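Local coordinates for oxidoreductase, short chain dehydrogenase/reductase family protein (Bifidobacterium adolescentis L2-32, PDB 6OW4) that acts as an NADH-dependent 20beta-hydroxysteroid dehydrogenase of the short-chain dehydrogenase/reductase family, exchanging hydride between nicotinamide cofactor and steroid, at residues F[175-180]-F[226-231]; F[151-156]-F[205-210]. All coordinates share one frame; numbering follows the deposited sequence.

From the N terminus the chain first meets segment 151-156, on helix 142-170, then 175-180, on the strand that follows it. It goes on to 205-210, on helix 198-217, where interaction 2 closes its loop by returning to the first helix. Segment 226-231, on the next strand, then closes interaction 1 by pairing with 175-180. The segments alternate, so the two loops cross and neither is nested in the other. Interaction 1 joins neighbouring strands of the parallel sheet, and interaction 2 joins the helices packed on it. The two contacts meet at F178, whose CD2 lies 3.3 Å from CG2 of T156 and whose CB also packs on I207.

Interaction 1: residues F[175-180]-F[226-231]; sequences SLIFTA and NTISPG. With NAD (nicotinamide-adenine-dinucleotide), chain N.
The parallel strands pair I177 with N226, F178 with T227 and T179 with I228. Backbone hydrogen bonds alternate between them: N226 N donates to L176 O at 2.9 Å, F178 N to N226 O, I228 N to F178 O and, just past the strand, A180 N to I228 O at 2.8 Å. A water accepts from N226 ND2, which also bonds V280 O, and donates to S175 OG and L176 O.

Apolar contacts lie on both faces. CG1 of I177 lies opposite the carbonyl carbon (chi1 -51°), which leaves CG2 to meet I228 CD1 at a tight 3.4 Å; beta-branched isoleucine suits a strand because branching at CB restricts the backbone to extended conformations. Across the sheet, T227 CG2 packs on F178 CB, while T227 OG1 bonds D284.

The strand ends receive NAD. T179 CG2 approaches the ribose O4D at 3.3 Å, its OG1 being bonded to N128, and the compact ring of P230 sets CG 3.8 Å from C5N of the nicotinamide. G231 O lies 3.4 Å from C4N. A180 O, buried without a hydrogen-bond partner, is 3.6 Å from C6N. Such carbonyl oxygens could stabilise positive charge developing on the ring as hydride leaves.

Interaction 2: residues F[151-156]-F[205-210]; sequences INLNGT and AAIMEH
L153 and I207 mark the nearest approach of helices 151-156 and 205-210, CA to CA 6.2 Å, where the segment axes come within 9.6 Å and run in nearly the same direction, 27° apart. L153 turns CG away from its backbone N (chi1 -176°), which carries its forked end across to the other helix. There CD1 presses on A206 CB at 3.5 Å, tighter than usual for carbon atoms, with CD2 at 4.0 Å from the same methyl. Alanine suits this place because its short side chain leaves room for both branches of the leucine.

I207 reaches back the other way. I207 CD1 comes to 3.5 Å from N152 O, a backbone oxygen, and I207 CD1 is 4.0 Å from T156 OG1, while CG1 lies near T156 CG2; the two side chains cross at about a right angle. T156 OG1 donates to N152 O, though the modelled separation is so short that its exact length is doubtful. The threonine hydroxyl thus bonds within its own helix and still touches the isoleucine, with its methyl close by.

These are the two long helices on one face of the Rossmann-fold sheet, which in short-chain dehydrogenases commonly build a dimer interface. Here L153 also packs on I149 of the second subunit, and H210 meets W145 of that subunit edge to face. With an alanine in place of I207, N152 O and T156 would probably lose their apolar cover and a gap would open between the helices.

G155 fits the wide pi-type turn, since a beta carbon would run into I151 O. Beside the cofactor pocket, N152 is held by both ends of its amide, OD1 accepting from V131 N and ND2 bonded to T203 OG1.

Interaction 1: residues F[175-180]-F[226-231]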
loop_
_atom_site.group_PDB
_atom_site.type_symbol
_atom_site.label_atom_id
_atom_site.label_comp_id
_atom_site.label_asym_id
_atom_site.label_seq_id
_atom_site.Cartn_x
_atom_site.Cartn_y
_atom_site.Cartn_z
ATOM N N SER F 175 9.087 -21.741 7.456
ATOM C CA SER F 175 7.998 -20.744 7.274
ATOM C C SER F 175 7.777 -19.959 8.572
ATOM O O SER F 175 7.333 -20.569 9.565
ATOM C CB SER F 175 6.728 -21.417 6.825
ATOM O OG SER F 175 5.682 -20.470 6.661
ATOM N N LEU F 176 8.072 -18.655 8.552
ATOM C CA LEU F 176 7.810 -17.716 9.674
ATOM C C LEU F 176 6.456 -17.043 9.441
ATOM O O LEU F 176 6.273 -16.462 8.356
ATOM C CB LEU F 176 8.928 -16.672 9.744
ATOM C CG LEU F 176 10.352 -17.221 9.790
ATOM C CD1 LEU F 176 11.361 -16.092 9.659
ATOM C CD2 LEU F 176 10.592 -18.012 11.068
ATOM N N ILE F 177 5.549 -17.134 10.419
ATOM C CA ILE F 177 4.236 -16.422 10.415
ATOM C C ILE F 177 4.199 -15.487 11.629
ATOM O O ILE F 177 4.161 -15.988 12.766
ATOM C CB ILE F 177 3.046 -17.405 10.405
ATOM C CG1 ILE F 177 3.171 -18.451 9.292
ATOM C CG2 ILE F 177 1.732 -16.645 10.312
ATOM C CD1 ILE F 177 3.774 -19.765 9.737
ATOM N N PHE F 178 4.221 -14.178 11.382
ATOM C CA PHE F 178 4.122 -13.114 12.411
ATOM C C PHE F 178 2.677 -12.611 12.450
ATOM O O PHE F 178 2.149 -12.259 11.385
ATOM C CB PHE F 178 5.081 -11.965 12.091
ATOM C CG PHE F 178 6.549 -12.316 12.096
ATOM C CD1 PHE F 178 7.119 -13.027 11.051
ATOM C CD2 PHE F 178 7.371 -11.896 13.130
ATOM C CE1 PHE F 178 8.473 -13.330 11.053
ATOM C CE2 PHE F 178 8.725 -12.195 13.129
ATOM C CZ PHE F 178 9.273 -12.915 12.092
ATOM N N THR F 179 2.058 -12.582 13.632
ATOM C CA THR F 179 0.718 -11.975 13.843
ATOM C C THR F 179 0.878 -10.451 13.898
ATOM O O THR F 179 1.475 -9.954 14.872
ATOM C CB THR F 179 0.030 -12.524 15.100
ATOM O OG1 THR F 179 0.058 -13.949 15.043
ATOM C CG2 THR F 179 -1.404 -12.060 15.229
ATOM N N ALA F 180 0.393 -9.752 12.869
ATOM C CA ALA F 180 0.296 -8.275 12.812
ATOM C C ALA F 180 -1.102 -7.868 13.293
ATOM O O ALA F 180 -1.610 -8.520 14.227
ATOM C CB ALA F 180 0.597 -7.791 11.413
ATOM N N ASN F 226 5.976 -14.323 6.355
ATOM C CA ASN F 226 4.696 -13.644 6.027
ATOM C C ASN F 226 4.023 -13.195 7.325
ATOM O O ASN F 226 4.392 -13.709 8.397
ATOM C CB ASN F 226 3.777 -14.547 5.203
ATOM C CG ASN F 226 4.349 -14.873 3.840
ATOM O OD1 ASN F 226 4.421 -14.005 2.970
ATOM N ND2 ASN F 226 4.757 -16.117 3.647
ATOM N N THR F 227 3.072 -12.267 7.211
ATOM C CA THR F 227 2.254 -11.752 8.335
ATOM C C THR F 227 0.778 -12.076 8.096
ATOM O O THR F 227 0.360 -12.153 6.925
ATOM C CB THR F 227 2.446 -10.244 8.517
ATOM O OG1 THR F 227 2.090 -9.613 7.288
ATOM C CG2 THR F 227 3.863 -9.880 8.894
ATOM N N ILE F 228 0.036 -12.261 9.187
ATOM C CA ILE F 228 -1.450 -12.336 9.212
ATOM C C ILE F 228 -1.948 -11.105 9.971
ATOM O O ILE F 228 -1.497 -10.899 11.112
ATOM C CB ILE F 228 -1.917 -13.658 9.850
ATOM C CG1 ILE F 228 -1.342 -14.864 9.102
ATOM C CG2 ILE F 228 -3.437 -13.720 9.934
ATOM C CD1 ILE F 228 -1.606 -16.189 9.775
ATOM N N SER F 229 -2.811 -10.306 9.341
ATOM C CA SER F 229 -3.402 -9.068 9.911
ATOM C C SER F 229 -4.876 -9.310 10.215
ATOM O O SER F 229 -5.746 -8.868 9.464
ATOM C CB SER F 229 -3.211 -7.908 8.974
ATOM O OG SER F 229 -1.833 -7.596 8.846
ATOM N N PRO F 230 -5.207 -10.023 11.317
ATOM C CA PRO F 230 -6.602 -10.287 11.658
ATOM C C PRO F 230 -7.341 -8.983 11.988
ATOM O O PRO F 230 -6.722 -8.076 12.518
ATOM C CB PRO F 230 -6.525 -11.212 12.884
ATOM C CG PRO F 230 -5.166 -10.930 13.482
ATOM C CD PRO F 230 -4.276 -10.590 12.305
ATOM N N GLY F 231 -8.627 -8.915 11.637
ATOM C CA GLY F 231 -9.540 -7.840 12.068
ATOM C C GLY F 231 -10.076 -8.134 13.455
ATOM O O GLY F 231 -9.307 -8.652 14.284
HETATM P PA NAD N . -4.556 -13.079 23.871
HETATM O O1A NAD N . -4.283 -11.918 24.771
HETATM O O2A NAD N . -5.159 -14.235 24.681
HETATM O O5B NAD N . -3.227 -13.594 23.165
HETATM C C5B NAD N . -1.965 -12.990 23.454
HETATM C C4B NAD N . -1.058 -14.075 24.101
HETATM O O4B NAD N . 0.409 -13.530 24.068
HETATM C C3B NAD N . -1.356 -14.302 25.312
HETATM O O3B NAD N . -1.540 -15.740 25.574
HETATM C C2B NAD N . -0.088 -13.743 26.230
HETATM O O2B NAD N . 0.080 -14.577 27.415
HETATM C C1B NAD N . 0.940 -13.799 25.481
HETATM N N9A NAD N . 1.907 -12.727 25.881
HETATM C C8A NAD N . 1.894 -11.386 26.060
HETATM N N7A NAD N . 3.134 -11.000 26.454
HETATM C C5A NAD N . 3.909 -12.102 26.519
HETATM C C6A NAD N . 5.257 -12.265 26.870
HETATM N N6A NAD N . 6.316 -11.403 27.280
HETATM N N1A NAD N . 5.813 -13.498 26.854
HETATM C C2A NAD N . 5.063 -14.593 26.499
HETATM N N3A NAD N . 3.727 -14.435 26.151
HETATM C C4A NAD N . 3.159 -13.183 26.165
HETATM O O3 NAD N . -5.622 -12.606 22.709
HETATM P PN NAD N . -5.474 -12.984 21.150
HETATM O O1N NAD N . -6.679 -12.464 20.420
HETATM O O2N NAD N . -5.392 -14.505 21.004
HETATM O O5D NAD N . -4.173 -12.271 20.561
HETATM C C5D NAD N . -3.136 -13.024 19.950
HETATM C C4D NAD N . -2.344 -12.110 18.978
HETATM O O4D NAD N . -3.130 -11.701 18.020
HETATM C C3D NAD N . -1.844 -10.866 19.687
HETATM O O3D NAD N . -0.548 -10.611 19.322
HETATM C C2D NAD N . -2.790 -9.732 19.191
HETATM O O2D NAD N . -2.051 -8.442 19.273
HETATM C C1D NAD N . -3.077 -10.082 17.984
HETATM N N1N NAD N . -4.363 -9.582 17.486
HETATM C C2N NAD N . -5.560 -10.056 18.007
HETATM C C3N NAD N . -6.785 -9.574 17.520
HETATM C C7N NAD N . -8.128 -10.084 18.097
HETATM O O7N NAD N . -9.101 -9.353 18.093
HETATM N N7N NAD N . -8.248 -11.397 18.629
HETATM C C4N NAD N . -6.799 -8.627 16.513
HETATM C C5N NAD N . -5.608 -8.155 15.985
HETATM C C6N NAD N . -4.389 -8.646 16.474
HETATM O O HOH W 1 5.260 -17.898 6.185
#

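Interaction 2: residues F[151-156]-F[205-210]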
loop_
_atom_site.group_PDB
_atom_site.type_symbol
_atom_site.label_atom_id
_atom_site.label_comp_id
_atom_site.label_asym_id
_atom_site.label_seq_id
_atom_site.Cartn_x
_atom_site.Cartn_y
_atom_site.Cartn_z
ATOM N N ILE F 151 7.404 -5.715 24.385
ATOM C CA ILE F 151 6.662 -7.001 24.227
ATOM C C ILE F 151 6.456 -7.273 22.732
ATOM O O ILE F 151 7.050 -8.245 22.228
ATOM C CB ILE F 151 5.342 -6.982 25.025
ATOM C CG1 ILE F 151 5.613 -6.872 26.529
ATOM C CG2 ILE F 151 4.489 -8.201 24.697
ATOM C CD1 ILE F 151 4.409 -6.489 27.356
ATOM N N ASN F 152 5.671 -6.432 22.050
ATOM C CA ASN F 152 5.194 -6.668 20.659
ATOM C C ASN F 152 6.381 -6.714 19.689
ATOM O O ASN F 152 6.502 -7.721 18.972
ATOM C CB ASN F 152 4.166 -5.622 20.218
ATOM C CG ASN F 152 2.846 -5.735 20.951
ATOM O OD1 ASN F 152 2.607 -6.699 21.676
ATOM N ND2 ASN F 152 1.975 -4.757 20.764
ATOM N N LEU F 153 7.220 -5.674 19.662
ATOM C CA LEU F 153 8.284 -5.504 18.634
ATOM C C LEU F 153 9.539 -6.292 19.027
ATOM O O LEU F 153 9.965 -7.152 18.233
ATOM C CB LEU F 153 8.597 -4.015 18.463
ATOM C CG LEU F 153 9.607 -3.677 17.367
ATOM C CD1 LEU F 153 9.217 -4.318 16.041
ATOM C CD2 LEU F 153 9.743 -2.172 17.210
ATOM N N ASN F 154 10.122 -5.996 20.191
ATOM C CA ASN F 154 11.408 -6.590 20.649
ATOM C C ASN F 154 11.191 -8.078 20.941
ATOM O O ASN F 154 12.008 -8.892 20.469
ATOM C CB ASN F 154 11.994 -5.841 21.851
ATOM C CG ASN F 154 12.405 -4.419 21.527
ATOM O OD1 ASN F 154 12.203 -3.943 20.411
ATOM N ND2 ASN F 154 12.977 -3.727 22.499
ATOM N N GLY F 155 10.125 -8.415 21.675
ATOM C CA GLY F 155 9.753 -9.804 22.002
ATOM C C GLY F 155 9.651 -10.658 20.749
ATOM O O GLY F 155 10.337 -11.696 20.684
ATOM N N THR F 156 8.843 -10.218 19.780
ATOM C CA THR F 156 8.610 -10.897 18.478
ATOM C C THR F 156 9.951 -11.094 17.762
ATOM O O THR F 156 10.258 -12.251 17.402
ATOM C CB THR F 156 7.614 -10.106 17.621
ATOM O OG1 THR F 156 6.369 -10.084 18.321
ATOM C CG2 THR F 156 7.407 -10.691 16.243
ATOM N N ALA F 205 2.847 -2.643 12.613
ATOM C CA ALA F 205 3.382 -2.057 11.359
ATOM C C ALA F 205 4.887 -2.336 11.255
ATOM O O ALA F 205 5.371 -2.583 10.130
ATOM C CB ALA F 205 3.098 -0.575 11.321
ATOM N N ALA F 206 5.599 -2.288 12.386
ATOM C CA ALA F 206 7.047 -2.585 12.491
ATOM C C ALA F 206 7.280 -4.079 12.249
ATOM O O ALA F 206 8.197 -4.415 11.479
ATOM C CB ALA F 206 7.574 -2.156 13.837
ATOM N N ILE F 207 6.472 -4.930 12.889
ATOM C CA ILE F 207 6.497 -6.415 12.726
ATOM C C ILE F 207 6.334 -6.747 11.238
ATOM O O ILE F 207 7.064 -7.631 10.754
ATOM C CB ILE F 207 5.417 -7.089 13.600
ATOM C CG1 ILE F 207 5.794 -7.046 15.083
ATOM C CG2 ILE F 207 5.148 -8.515 13.140
ATOM C CD1 ILE F 207 4.641 -7.312 16.020
ATOM N N MET F 208 5.422 -6.056 10.548
ATOM C CA MET F 208 5.119 -6.275 9.107
ATOM C C MET F 208 6.380 -6.050 8.263
ATOM O O MET F 208 6.750 -6.970 7.511
ATOM C CB MET F 208 4.002 -5.347 8.619
ATOM C CG MET F 208 2.605 -5.871 8.916
ATOM S SD MET F 208 1.299 -4.842 8.189
ATOM C CE MET F 208 1.643 -5.077 6.446
ATOM N N GLU F 209 7.017 -4.881 8.387
ATOM C CA GLU F 209 8.204 -4.493 7.576
ATOM C C GLU F 209 9.432 -5.296 8.028
ATOM O O GLU F 209 10.370 -5.438 7.216
ATOM C CB GLU F 209 8.449 -2.985 7.667
ATOM C CG GLU F 209 9.521 -2.478 6.716
ATOM C CD GLU F 209 9.330 -2.850 5.254
ATOM O OE1 GLU F 209 8.170 -2.904 4.805
ATOM O OE2 GLU F 209 10.344 -3.093 4.565
ATOM N N HIS F 210 9.433 -5.805 9.265
ATOM C CA HIS F 210 10.470 -6.735 9.792
ATOM C C HIS F 210 10.369 -8.070 9.043
ATOM O O HIS F 210 11.404 -8.543 8.536
ATOM C CB HIS F 210 10.343 -6.893 11.316
ATOM C CG HIS F 210 11.180 -7.990 11.887
ATOM N ND1 HIS F 210 12.555 -8.015 11.759
ATOM C CD2 HIS F 210 10.847 -9.092 12.595
ATOM C CE1 HIS F 210 13.033 -9.085 12.360
ATOM N NE2 HIS F 210 12.005 -9.764 12.881
#